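Local atomic coordinates of inositol 2-dehydrogenase/D-chiro-inositol 3-dehydrogenase (Lactobacillus casei, PDB entry 4MIO), a protein that catalyses the NAD-dependent oxidation of myo-inositol to 2-keto-myo-inositol and of D-chiro-inositol to 1-keto-D-chiro-inositol. Residues D68-V73 and T89-F94; V5-T10 and A28-V33; K97-T102 and I121-M126. All blocks are in the same frame, centred on the assembly; numbering follows the deposited sequence.

Overall arrangement
The three contacts illustrate how a Rossmann fold builds a dinucleotide site at the C-terminal ends of its parallel strands. Along the chain they follow in series: contact 2 closes before contact 1 opens, and contact 1 before contact 3. All draw on one parallel sheet, in which these strands stand in the order 28-34, 3-8, 69-72, 92-95, 121-123. The centres of contacts 1 and 2 lie about 9 Å apart, with strands 3-8 and 69-72 as neighbours; contacts 1 and 3 are about 13 Å apart, joined through strands 92-95 and 121-123. Contacts 2 and 3, about 18 Å apart between centres, do not touch, yet the strand ends together line the NAI site from adenosine (contact 2) to nicotinamide (contact 3).

Contact 1 (D68-V73 and T89-F94); sequences DAVFVV and TDKFIF. With NAI (1,4-dihydronicotinamide adenine dinucleotide), chain E.
F71 and F94 meet on one face of a parallel strand pair, 69-72 beside 92-94, the two strands of a beta-alpha-beta unit in the Rossmann fold whose helix 79-86 makes the crossover. Four backbone hydrogen bonds alternate along the pair: F92 N to D68 O, V70 N to F92 O, F94 N to V70 O (2.9 Å) and V72 N to F94 O (2.8 Å). F92, V70 and F94 thus each use both N-H and C=O, the pattern of parallel strands.

Among the aromatic contacts, F94 CB stands 3.9 Å over the centre of the F71 ring. The ring planes, 27° from parallel, are offset until little of one lies over the other, with F71 CD2 3.5 Å from F94 CD1. F94 reaches this place with CG anti to its backbone N (chi1 -175°), and H17 and, from helix 279-294, F289 meet its ring edge-to-face. A leucine in place of F71 would probably leave F94 CB without its aromatic face and the F94 ring less firmly fixed.

Apolar contacts line the other face, where V70 CG2 and I93 CG1 lie side by side. K91, whose NZ hydrogen-bonds the carbonyls D64 O and I67 O, crosses the V70 side chain at about a right angle, its CD 4.0 Å from V70 CG1.

Contact 2 (V5-T10 and A28-V33); sequences VGVIGT and AEVVAV. With NAI (1,4-dihydronicotinamide adenine dinucleotide), chain E.
The dinucleotide-binding beta-alpha-beta unit that opens the Rossmann fold contains this contact: strand 5-8 runs parallel to strand 28-33, helix 12-24 links them, and G9 begins what is probably the family's GxGxxG turn. V5 N donates to E29 O (2.9 Å) and V31 N returns a bond to V5 O (3.0 Å). A beta bulge then shifts the register by one residue, pairing V5 with V30 but G6 with A32, and V7 N donates to A32 O (2.9 Å).

On the face carrying V5, V7, V30 and V33, V5 and V30 pack against L21 and V7 against I18 of helix 12-24. The V7 and V30 side chains meet at a slant, V7 CG2 resting on V30 CG1 at 3.9 Å; in V30 that methyl is the one anti to the backbone N (chi1 -174°). Near the C-terminal end T10 meets V33 at about a right angle, methyl CG2 against V33 CB (3.9 Å), while helix 38-47 covers both.

The turn itself faces the cofactor. G9 has a positive phi of 100°, where a beta carbon would collide with the carbonyl oxygen of I8 and come too near NAI O4B; its bare CA instead lies 3.7 Å from that ribose oxygen. Beside it I8 reaches the adenine through its branch methyl, CG2 standing 3.9 Å from NAI C2A.

Contact 3 (K97-T102 and I121-M126); sequences KPLATT and IQVGFM. With NAI (1,4-dihydronicotinamide adenine dinucleotide), chain E.
K97 and G124 are the closest backbone pair, their CA atoms 5.3 Å apart, where the loop after strand 92-95 passes the end of strand 121-123 in the Rossmann fold; the chain then folds through consecutive inverse gamma turns centred on G124 and F125, with F125 N bonded to V123 O. Apolar side-chain contacts, rather than paired backbone amides, join the two segments, and NAI lies against both.

Apolar groups make the direct contact. K97 CB sits obliquely against the F125 ring, 3.8 Å from CE1, while V123 CG1 touches K97 CA. Farther along, L99 crosses V123 at about a right angle, CD1 meeting V123 CG2 at 4.2 Å, and the same leucine methyl approaches I121 CG2. Helix 103-113 packs on this leucine through A106 and I109.

The polar end of the contact belongs to the nicotinamide half of NAI. A cis peptide joins K97 to P98, and K97 O accepts from NAI O3D at 3.0 Å and O2D at 3.3 Å, so one carbonyl serves both hydroxyls of the ribose diol. The lysine's chain leaves with CG between the backbone N and carbonyl carbon (chi1 47°), then bends repeatedly, which carries CG to 3.6 Å from NAI N7N and lets NZ bond weakly to O2D; D172 OD1 forms a long, weak ion pair with NZ. From segment 121-126, G124 O receives a weak hydrogen bond from N7N of the carboxamide, and M126 SD lies 3.8 Å from the carboxamide oxygen, NAI O7N.

Contact 1 (D68-V73 and T89-F94)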
loop_
_atom_site.group_PDB
_atom_site.type_symbol
_atom_site.label_atom_id
_atom_site.label_comp_id
_atom_site.label_asym_id
_atom_site.label_seq_id
_atom_site.Cartn_x
_atom_site.Cartn_y
_atom_site.Cartn_z
ATOM N N ASP A 68 -9.310 42.497 19.244
ATOM C CA ASP A 68 -10.005 42.268 17.994
ATOM C C ASP A 68 -10.837 40.975 17.992
ATOM O O ASP A 68 -11.857 40.895 17.400
ATOM C CB ASP A 68 -8.988 42.198 16.834
ATOM C CG ASP A 68 -8.215 43.491 16.652
ATOM O OD1 ASP A 68 -8.873 44.529 16.614
ATOM O OD2 ASP A 68 -6.994 43.463 16.539
ATOM N N ALA A 69 -10.295 39.965 18.657
ATOM C CA ALA A 69 -10.898 38.669 18.664
ATOM C C ALA A 69 -10.638 37.935 19.987
ATOM O O ALA A 69 -9.638 38.120 20.599
ATOM C CB ALA A 69 -10.382 37.845 17.512
ATOM N N VAL A 70 -11.607 37.123 20.372
ATOM C CA VAL A 70 -11.451 36.290 21.534
ATOM C C VAL A 70 -11.505 34.804 21.195
ATOM O O VAL A 70 -12.258 34.406 20.369
ATOM C CB VAL A 70 -12.488 36.615 22.654
ATOM C CG1 VAL A 70 -12.305 38.038 23.116
ATOM C CG2 VAL A 70 -13.855 36.412 22.208
ATOM N N PHE A 71 -10.672 34.050 21.883
ATOM C CA PHE A 71 -10.699 32.591 21.841
ATOM C C PHE A 71 -11.336 32.083 23.132
ATOM O O PHE A 71 -10.918 32.449 24.169
ATOM C CB PHE A 71 -9.294 32.036 21.701
ATOM C CG PHE A 71 -8.767 32.033 20.285
ATOM C CD1 PHE A 71 -8.581 33.193 19.610
ATOM C CD2 PHE A 71 -8.432 30.866 19.656
ATOM C CE1 PHE A 71 -8.105 33.193 18.348
ATOM C CE2 PHE A 71 -7.976 30.886 18.372
ATOM C CZ PHE A 71 -7.814 32.035 17.726
ATOM N N VAL A 72 -12.375 31.273 23.009
ATOM C CA VAL A 72 -13.067 30.717 24.159
ATOM C C VAL A 72 -12.625 29.259 24.301
ATOM O O VAL A 72 -12.998 28.444 23.519
ATOM C CB VAL A 72 -14.565 30.787 24.017
ATOM C CG1 VAL A 72 -15.251 30.276 25.235
ATOM C CG2 VAL A 72 -14.999 32.177 23.748
ATOM N N VAL A 73 -11.805 29.004 25.302
ATOM C CA VAL A 73 -11.193 27.711 25.513
ATOM C C VAL A 73 -11.337 27.209 26.968
ATOM O O VAL A 73 -10.515 26.521 27.471
ATOM C CB VAL A 73 -9.706 27.718 25.114
ATOM C CG1 VAL A 73 -9.305 26.357 24.594
ATOM C CG2 VAL A 73 -9.461 28.771 24.054
ATOM N N THR A 89 -20.444 42.497 22.324
ATOM C CA THR A 89 -19.391 43.287 21.736
ATOM C C THR A 89 -19.365 43.096 20.227
ATOM O O THR A 89 -20.172 42.393 19.696
ATOM C CB THR A 89 -18.025 42.917 22.291
ATOM O OG1 THR A 89 -17.543 41.719 21.677
ATOM C CG2 THR A 89 -18.105 42.756 23.775
ATOM N N ASP A 90 -18.434 43.749 19.568
ATOM C CA ASP A 90 -18.270 43.627 18.143
ATOM C C ASP A 90 -17.087 42.693 17.773
ATOM O O ASP A 90 -16.713 42.599 16.642
ATOM C CB ASP A 90 -18.077 45.013 17.496
ATOM C CG ASP A 90 -19.401 45.662 17.083
ATOM O OD2 ASP A 90 -19.431 46.874 16.828
ATOM N N LYS A 91 -16.557 42.019 18.769
ATOM C CA LYS A 91 -15.381 41.208 18.589
ATOM C C LYS A 91 -15.681 39.921 17.800
ATOM O O LYS A 91 -16.764 39.413 17.815
ATOM C CB LYS A 91 -14.713 40.872 19.925
ATOM C CG LYS A 91 -14.342 42.043 20.771
ATOM C CD LYS A 91 -13.571 41.661 21.991
ATOM C CE LYS A 91 -13.416 42.796 22.996
ATOM N NZ LYS A 91 -13.158 44.108 22.428
ATOM N N PHE A 92 -14.680 39.468 17.065
ATOM C CA PHE A 92 -14.763 38.177 16.442
ATOM C C PHE A 92 -14.560 37.101 17.544
ATOM O O PHE A 92 -13.881 37.327 18.505
ATOM C CB PHE A 92 -13.691 38.060 15.340
ATOM C CG PHE A 92 -13.992 38.871 14.101
ATOM C CD1 PHE A 92 -14.724 38.357 13.088
ATOM C CD2 PHE A 92 -13.481 40.121 13.955
ATOM C CE1 PHE A 92 -14.976 39.089 11.965
ATOM C CE2 PHE A 92 -13.707 40.814 12.845
ATOM C CZ PHE A 92 -14.480 40.311 11.858
ATOM N N ILE A 93 -15.171 35.952 17.330
ATOM C CA ILE A 93 -15.200 34.915 18.329
ATOM C C ILE A 93 -14.799 33.539 17.739
ATOM O O ILE A 93 -15.433 33.056 16.855
ATOM C CB ILE A 93 -16.594 34.804 18.900
ATOM C CG1 ILE A 93 -17.040 36.139 19.490
ATOM C CG2 ILE A 93 -16.666 33.688 19.926
ATOM C CD1 ILE A 93 -18.465 36.228 19.741
ATOM N N PHE A 94 -13.728 32.990 18.263
ATOM C CA PHE A 94 -13.351 31.606 18.014
ATOM C C PHE A 94 -13.612 30.820 19.300
ATOM O O PHE A 94 -12.988 31.022 20.285
ATOM C CB PHE A 94 -11.878 31.474 17.626
ATOM C CG PHE A 94 -11.465 30.056 17.233
ATOM C CD1 PHE A 94 -11.132 29.130 18.188
ATOM C CD2 PHE A 94 -11.442 29.667 15.924
ATOM C CE1 PHE A 94 -10.786 27.872 17.845
ATOM C CE2 PHE A 94 -11.098 28.374 15.593
ATOM C CZ PHE A 94 -10.766 27.503 16.545
HETATM P PA NAI E . -8.670 22.224 30.570
HETATM O O1A NAI E . -9.470 21.838 31.694
HETATM O O2A NAI E . -7.312 21.917 30.521
HETATM O O5B NAI E . -8.688 23.782 30.472
HETATM C C5B NAI E . -9.795 24.568 30.658
HETATM C C4B NAI E . -9.410 25.893 31.329
HETATM O O4B NAI E . -10.528 26.732 31.431
HETATM C C3B NAI E . -9.002 25.722 32.780
HETATM O O3B NAI E . -7.801 26.359 32.995
HETATM C C2B NAI E . -10.126 26.323 33.580
HETATM O O2B NAI E . -9.700 26.812 34.827
HETATM C C1B NAI E . -10.574 27.416 32.679
HETATM N N9A NAI E . -11.960 27.777 32.862
HETATM C C8A NAI E . -12.964 27.000 33.141
HETATM N N7A NAI E . -14.101 27.669 33.137
HETATM C C5A NAI E . -13.815 28.924 32.868
HETATM C C6A NAI E . -14.535 30.175 32.720
HETATM N N6A NAI E . -15.838 30.294 32.866
HETATM N N1A NAI E . -13.830 31.243 32.384
HETATM C C2A NAI E . -12.552 31.205 32.233
HETATM N N3A NAI E . -11.833 30.119 32.371
HETATM C C4A NAI E . -12.415 28.970 32.672
HETATM O O3 NAI E . -9.509 21.705 29.319
HETATM P PN NAI E . -9.062 21.749 27.762
HETATM O O1N NAI E . -8.660 20.420 27.330
HETATM O O2N NAI E . -8.060 22.743 27.560
HETATM O O5D NAI E . -10.329 21.997 26.963
HETATM C C5D NAI E . -10.836 23.298 26.819
HETATM C C4D NAI E . -11.861 23.324 25.715
HETATM O O4D NAI E . -11.220 22.936 24.525
HETATM C C3D NAI E . -12.951 22.314 25.923
HETATM O O3D NAI E . -14.121 22.889 25.420
HETATM C C2D NAI E . -12.517 21.158 25.049
HETATM O O2D NAI E . -13.663 20.515 24.638
HETATM C C1D NAI E . -11.921 21.898 23.885
HETATM N N1N NAI E . -11.018 21.037 23.130
HETATM C C2N NAI E . -11.159 20.837 21.837
HETATM C C3N NAI E . -10.336 20.008 21.111
HETATM C C7N NAI E . -10.538 19.785 19.627
HETATM O O7N NAI E . -10.052 18.821 19.128
HETATM N N7N NAI E . -11.244 20.655 18.962
HETATM C C4N NAI E . -9.176 19.347 21.765
HETATM C C5N NAI E . -9.124 19.681 23.161
HETATM C C6N NAI E . -10.028 20.509 23.748
HETATM O O HOH W 1 -13.476 43.519 15.902
#

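Contact 2 (V5-T10 and A28-V33)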
loop_
_atom_site.group_PDB
_atom_site.type_symbol
_atom_site.label_atom_id
_atom_site.label_comp_id
_atom_site.label_asym_id
_atom_site.label_seq_id
_atom_site.Cartn_x
_atom_site.Cartn_y
_atom_site.Cartn_z
ATOM N N VAL A 5 -5.554 39.441 20.161
ATOM C CA VAL A 5 -6.390 38.363 20.649
ATOM C C VAL A 5 -6.458 38.298 22.187
ATOM O O VAL A 5 -5.490 38.455 22.837
ATOM C CB VAL A 5 -5.865 37.007 20.093
ATOM C CG1 VAL A 5 -6.618 35.842 20.688
ATOM C CG2 VAL A 5 -6.013 36.979 18.609
ATOM N N GLY A 6 -7.652 38.052 22.680
ATOM C CA GLY A 6 -7.839 37.652 24.055
ATOM C C GLY A 6 -8.217 36.177 24.184
ATOM O O GLY A 6 -9.015 35.702 23.448
ATOM N N VAL A 7 -7.634 35.509 25.146
ATOM C CA VAL A 7 -7.897 34.103 25.372
ATOM C C VAL A 7 -8.592 33.858 26.717
ATOM O O VAL A 7 -8.075 34.200 27.725
ATOM C CB VAL A 7 -6.612 33.268 25.321
ATOM C CG1 VAL A 7 -6.927 31.799 25.409
ATOM C CG2 VAL A 7 -5.842 33.520 24.075
ATOM N N ILE A 8 -9.768 33.278 26.656
ATOM C CA ILE A 8 -10.576 32.947 27.803
ATOM C C ILE A 8 -10.488 31.424 28.076
ATOM O O ILE A 8 -11.066 30.635 27.374
ATOM C CB ILE A 8 -12.008 33.347 27.598
ATOM C CG1 ILE A 8 -12.142 34.855 27.316
ATOM C CG2 ILE A 8 -12.854 32.917 28.780
ATOM C CD1 ILE A 8 -13.414 35.257 26.778
ATOM N N GLY A 9 -9.758 31.080 29.114
ATOM C CA GLY A 9 -9.455 29.715 29.465
ATOM C C GLY A 9 -8.071 29.367 29.003
ATOM O O GLY A 9 -7.855 29.173 27.825
ATOM N N THR A 10 -7.139 29.282 29.925
ATOM C CA THR A 10 -5.757 29.005 29.608
ATOM C C THR A 10 -5.273 27.670 30.171
ATOM O O THR A 10 -4.284 27.603 30.859
ATOM C CB THR A 10 -4.827 30.147 30.047
ATOM O OG1 THR A 10 -4.829 30.248 31.465
ATOM C CG2 THR A 10 -5.319 31.467 29.474
ATOM N N ALA A 28 -0.891 37.470 14.425
ATOM C CA ALA A 28 -1.641 37.663 15.650
ATOM C C ALA A 28 -0.736 37.888 16.870
ATOM O O ALA A 28 0.401 37.575 16.849
ATOM C CB ALA A 28 -2.530 36.494 15.892
ATOM N N GLU A 29 -1.320 38.451 17.912
ATOM C CA GLU A 29 -0.672 38.591 19.209
ATOM C C GLU A 29 -1.674 38.423 20.342
ATOM O O GLU A 29 -2.714 38.980 20.321
ATOM C CB GLU A 29 0.026 39.932 19.330
ATOM C CG GLU A 29 0.660 40.150 20.674
ATOM C CD GLU A 29 1.343 41.507 20.800
ATOM O OE1 GLU A 29 1.080 42.355 19.952
ATOM O OE2 GLU A 29 2.111 41.725 21.754
ATOM N N VAL A 30 -1.308 37.626 21.329
ATOM C CA VAL A 30 -2.127 37.477 22.515
ATOM C C VAL A 30 -1.815 38.608 23.489
ATOM O O VAL A 30 -0.735 38.689 23.973
ATOM C CB VAL A 30 -1.894 36.142 23.226
ATOM C CG1 VAL A 30 -2.863 35.993 24.334
ATOM C CG2 VAL A 30 -2.104 34.991 22.283
ATOM N N VAL A 31 -2.794 39.475 23.708
ATOM C CA VAL A 31 -2.617 40.658 24.524
ATOM C C VAL A 31 -3.439 40.652 25.801
ATOM O O VAL A 31 -3.271 41.519 26.629
ATOM C CB VAL A 31 -2.925 41.972 23.731
ATOM C CG1 VAL A 31 -2.131 42.040 22.479
ATOM C CG2 VAL A 31 -4.353 42.072 23.434
ATOM N N ALA A 32 -4.283 39.650 25.965
ATOM C CA ALA A 32 -5.125 39.483 27.153
ATOM C C ALA A 32 -5.492 38.018 27.399
ATOM O O ALA A 32 -5.748 37.291 26.472
ATOM C CB ALA A 32 -6.352 40.275 27.046
ATOM N N VAL A 33 -5.528 37.635 28.667
ATOM C CA VAL A 33 -5.953 36.303 29.079
ATOM C C VAL A 33 -6.840 36.381 30.315
ATOM O O VAL A 33 -6.793 37.340 31.035
ATOM C CB VAL A 33 -4.772 35.373 29.403
ATOM C CG1 VAL A 33 -3.932 35.145 28.212
ATOM C CG2 VAL A 33 -3.923 35.946 30.520
HETATM P PA NAI E . -8.670 22.224 30.570
HETATM O O1A NAI E . -9.470 21.838 31.694
HETATM O O2A NAI E . -7.312 21.917 30.521
HETATM O O5B NAI E . -8.688 23.782 30.472
HETATM C C5B NAI E . -9.795 24.568 30.658
HETATM C C4B NAI E . -9.410 25.893 31.329
HETATM O O4B NAI E . -10.528 26.732 31.431
HETATM C C3B NAI E . -9.002 25.722 32.780
HETATM O O3B NAI E . -7.801 26.359 32.995
HETATM C C2B NAI E . -10.126 26.323 33.580
HETATM O O2B NAI E . -9.700 26.812 34.827
HETATM C C1B NAI E . -10.574 27.416 32.679
HETATM N N9A NAI E . -11.960 27.777 32.862
HETATM C C8A NAI E . -12.964 27.000 33.141
HETATM N N7A NAI E . -14.101 27.669 33.137
HETATM C C5A NAI E . -13.815 28.924 32.868
HETATM C C6A NAI E . -14.535 30.175 32.720
HETATM N N6A NAI E . -15.838 30.294 32.866
HETATM N N1A NAI E . -13.830 31.243 32.384
HETATM C C2A NAI E . -12.552 31.205 32.233
HETATM N N3A NAI E . -11.833 30.119 32.371
HETATM C C4A NAI E . -12.415 28.970 32.672
HETATM O O3 NAI E . -9.509 21.705 29.319
HETATM P PN NAI E . -9.062 21.749 27.762
HETATM O O1N NAI E . -8.660 20.420 27.330
HETATM O O2N NAI E . -8.060 22.743 27.560
HETATM O O5D NAI E . -10.329 21.997 26.963
HETATM C C5D NAI E . -10.836 23.298 26.819
HETATM C C4D NAI E . -11.861 23.324 25.715
HETATM O O4D NAI E . -11.220 22.936 24.525
HETATM C C3D NAI E . -12.951 22.314 25.923
HETATM O O3D NAI E . -14.121 22.889 25.420
HETATM C C2D NAI E . -12.517 21.158 25.049
HETATM O O2D NAI E . -13.663 20.515 24.638
HETATM C C1D NAI E . -11.921 21.898 23.885
HETATM N N1N NAI E . -11.018 21.037 23.130
HETATM C C2N NAI E . -11.159 20.837 21.837
HETATM C C3N NAI E . -10.336 20.008 21.111
HETATM C C7N NAI E . -10.538 19.785 19.627
HETATM O O7N NAI E . -10.052 18.821 19.128
HETATM N N7N NAI E . -11.244 20.655 18.962
HETATM C C4N NAI E . -9.176 19.347 21.765
HETATM C C5N NAI E . -9.124 19.681 23.161
HETATM C C6N NAI E . -10.028 20.509 23.748
#

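Contact 3 (K97-T102 and I121-M126)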
loop_
_atom_site.group_PDB
_atom_site.type_symbol
_atom_site.label_atom_id
_atom_site.label_comp_id
_atom_site.label_asym_id
_atom_site.label_seq_id
_atom_site.Cartn_x
_atom_site.Cartn_y
_atom_site.Cartn_z
ATOM N N LYS A 97 -15.020 23.686 20.318
ATOM C CA LYS A 97 -16.176 22.839 20.520
ATOM C C LYS A 97 -16.317 22.540 22.019
ATOM O O LYS A 97 -15.358 22.530 22.719
ATOM C CB LYS A 97 -16.059 21.543 19.723
ATOM C CG LYS A 97 -14.753 20.885 19.851
ATOM C CD LYS A 97 -14.789 19.471 20.312
ATOM C CE LYS A 97 -15.348 19.332 21.673
ATOM N NZ LYS A 97 -14.730 18.290 22.490
ATOM N N PRO A 98 -17.558 22.352 22.480
ATOM C CA PRO A 98 -18.798 22.549 21.770
ATOM C C PRO A 98 -19.222 24.043 21.753
ATOM O O PRO A 98 -18.697 24.779 22.513
ATOM C CB PRO A 98 -19.772 21.778 22.627
ATOM C CG PRO A 98 -19.249 21.869 23.905
ATOM C CD PRO A 98 -17.814 21.892 23.837
ATOM N N LEU A 99 -20.148 24.403 20.917
ATOM C CA LEU A 99 -20.692 25.749 20.960
ATOM C C LEU A 99 -21.392 25.949 22.299
ATOM O O LEU A 99 -21.229 26.939 22.954
ATOM C CB LEU A 99 -21.668 25.965 19.841
ATOM C CG LEU A 99 -22.384 27.309 19.758
ATOM C CD1 LEU A 99 -21.364 28.383 19.543
ATOM C CD2 LEU A 99 -23.409 27.310 18.704
ATOM N N ALA A 100 -22.136 24.936 22.677
ATOM C CA ALA A 100 -22.801 24.872 23.958
ATOM C C ALA A 100 -22.987 23.393 24.300
ATOM O O ALA A 100 -22.950 22.566 23.445
ATOM C CB ALA A 100 -24.116 25.540 23.873
ATOM N N THR A 101 -23.199 23.111 25.574
ATOM C CA THR A 101 -23.399 21.736 26.020
ATOM C C THR A 101 -24.831 21.283 25.941
ATOM O O THR A 101 -25.124 20.121 26.166
ATOM C CB THR A 101 -22.842 21.499 27.388
ATOM O OG1 THR A 101 -23.409 22.422 28.310
ATOM C CG2 THR A 101 -21.361 21.606 27.396
ATOM N N THR A 102 -25.728 22.188 25.602
ATOM C CA THR A 102 -27.100 21.859 25.342
ATOM C C THR A 102 -27.547 22.462 24.043
ATOM O O THR A 102 -27.076 23.490 23.662
ATOM C CB THR A 102 -28.040 22.382 26.471
ATOM O OG1 THR A 102 -28.056 23.796 26.466
ATOM C CG2 THR A 102 -27.585 21.908 27.809
ATOM N N ILE A 121 -18.745 34.316 14.679
ATOM C CA ILE A 121 -18.347 33.106 15.399
ATOM C C ILE A 121 -17.814 31.990 14.481
ATOM O O ILE A 121 -18.418 31.673 13.493
ATOM C CB ILE A 121 -19.523 32.516 16.198
ATOM C CG1 ILE A 121 -19.981 33.479 17.292
ATOM C CG2 ILE A 121 -19.121 31.166 16.818
ATOM C CD1 ILE A 121 -21.317 33.146 17.851
ATOM N N GLN A 122 -16.665 31.461 14.864
ATOM C CA GLN A 122 -16.140 30.217 14.300
ATOM C C GLN A 122 -16.025 29.192 15.425
ATOM O O GLN A 122 -15.603 29.525 16.488
ATOM C CB GLN A 122 -14.775 30.447 13.652
ATOM C CG GLN A 122 -14.162 29.185 13.007
ATOM C CD GLN A 122 -13.011 29.481 12.078
ATOM O OE1 GLN A 122 -12.920 30.530 11.527
ATOM N NE2 GLN A 122 -12.167 28.524 11.902
ATOM N N VAL A 123 -16.448 27.974 15.149
ATOM C CA VAL A 123 -16.351 26.884 16.116
ATOM C C VAL A 123 -15.197 25.938 15.737
ATOM O O VAL A 123 -15.016 25.664 14.605
ATOM C CB VAL A 123 -17.660 26.116 16.218
ATOM C CG1 VAL A 123 -17.592 25.067 17.294
ATOM C CG2 VAL A 123 -18.804 27.074 16.491
ATOM N N GLY A 124 -14.449 25.494 16.722
ATOM C CA GLY A 124 -13.245 24.723 16.486
ATOM C C GLY A 124 -13.328 23.270 16.020
ATOM O O GLY A 124 -12.625 22.429 16.520
ATOM N N PHE A 125 -14.158 23.018 15.038
ATOM C CA PHE A 125 -14.202 21.704 14.402
ATOM C C PHE A 125 -13.072 21.583 13.359
ATOM O O PHE A 125 -13.277 21.854 12.213
ATOM C CB PHE A 125 -15.572 21.422 13.781
ATOM C CG PHE A 125 -16.691 21.229 14.787
ATOM C CD1 PHE A 125 -16.647 20.233 15.703
ATOM C CD2 PHE A 125 -17.781 22.054 14.771
ATOM C CE1 PHE A 125 -17.675 20.055 16.609
ATOM C CE2 PHE A 125 -18.802 21.880 15.686
ATOM C CZ PHE A 125 -18.734 20.894 16.599
ATOM N N MET A 126 -11.913 21.149 13.792
ATOM C CA MET A 126 -10.733 21.168 12.947
ATOM C C MET A 126 -10.671 20.132 11.840
ATOM O O MET A 126 -9.887 20.269 10.966
ATOM C CB MET A 126 -9.471 21.104 13.782
ATOM C CG MET A 126 -9.090 19.720 14.228
ATOM S SD MET A 126 -10.262 18.965 15.352
ATOM C CE MET A 126 -9.539 17.310 15.503
HETATM P PA NAI E . -8.670 22.224 30.570
HETATM O O1A NAI E . -9.470 21.838 31.694
HETATM O O2A NAI E . -7.312 21.917 30.521
HETATM O O5B NAI E . -8.688 23.782 30.472
HETATM C C5B NAI E . -9.795 24.568 30.658
HETATM C C4B NAI E . -9.410 25.893 31.329
HETATM O O4B NAI E . -10.528 26.732 31.431
HETATM C C3B NAI E . -9.002 25.722 32.780
HETATM O O3B NAI E . -7.801 26.359 32.995
HETATM C C2B NAI E . -10.126 26.323 33.580
HETATM O O2B NAI E . -9.700 26.812 34.827
HETATM C C1B NAI E . -10.574 27.416 32.679
HETATM N N9A NAI E . -11.960 27.777 32.862
HETATM C C8A NAI E . -12.964 27.000 33.141
HETATM N N7A NAI E . -14.101 27.669 33.137
HETATM C C5A NAI E . -13.815 28.924 32.868
HETATM C C6A NAI E . -14.535 30.175 32.720
HETATM N N6A NAI E . -15.838 30.294 32.866
HETATM N N1A NAI E . -13.830 31.243 32.384
HETATM C C2A NAI E . -12.552 31.205 32.233
HETATM N N3A NAI E . -11.833 30.119 32.371
HETATM C C4A NAI E . -12.415 28.970 32.672
HETATM O O3 NAI E . -9.509 21.705 29.319
HETATM P PN NAI E . -9.062 21.749 27.762
HETATM O O1N NAI E . -8.660 20.420 27.330
HETATM O O2N NAI E . -8.060 22.743 27.560
HETATM O O5D NAI E . -10.329 21.997 26.963
HETATM C C5D NAI E . -10.836 23.298 26.819
HETATM C C4D NAI E . -11.861 23.324 25.715
HETATM O O4D NAI E . -11.220 22.936 24.525
HETATM C C3D NAI E . -12.951 22.314 25.923
HETATM O O3D NAI E . -14.121 22.889 25.420
HETATM C C2D NAI E . -12.517 21.158 25.049
HETATM O O2D NAI E . -13.663 20.515 24.638
HETATM C C1D NAI E . -11.921 21.898 23.885
HETATM N N1N NAI E . -11.018 21.037 23.130
HETATM C C2N NAI E . -11.159 20.837 21.837
HETATM C C3N NAI E . -10.336 20.008 21.111
HETATM C C7N NAI E . -10.538 19.785 19.627
HETATM O O7N NAI E . -10.052 18.821 19.128
HETATM N N7N NAI E . -11.244 20.655 18.962
HETATM C C4N NAI E . -9.176 19.347 21.765
HETATM C C5N NAI E . -9.124 19.681 23.161
HETATM C C6N NAI E . -10.028 20.509 23.748
#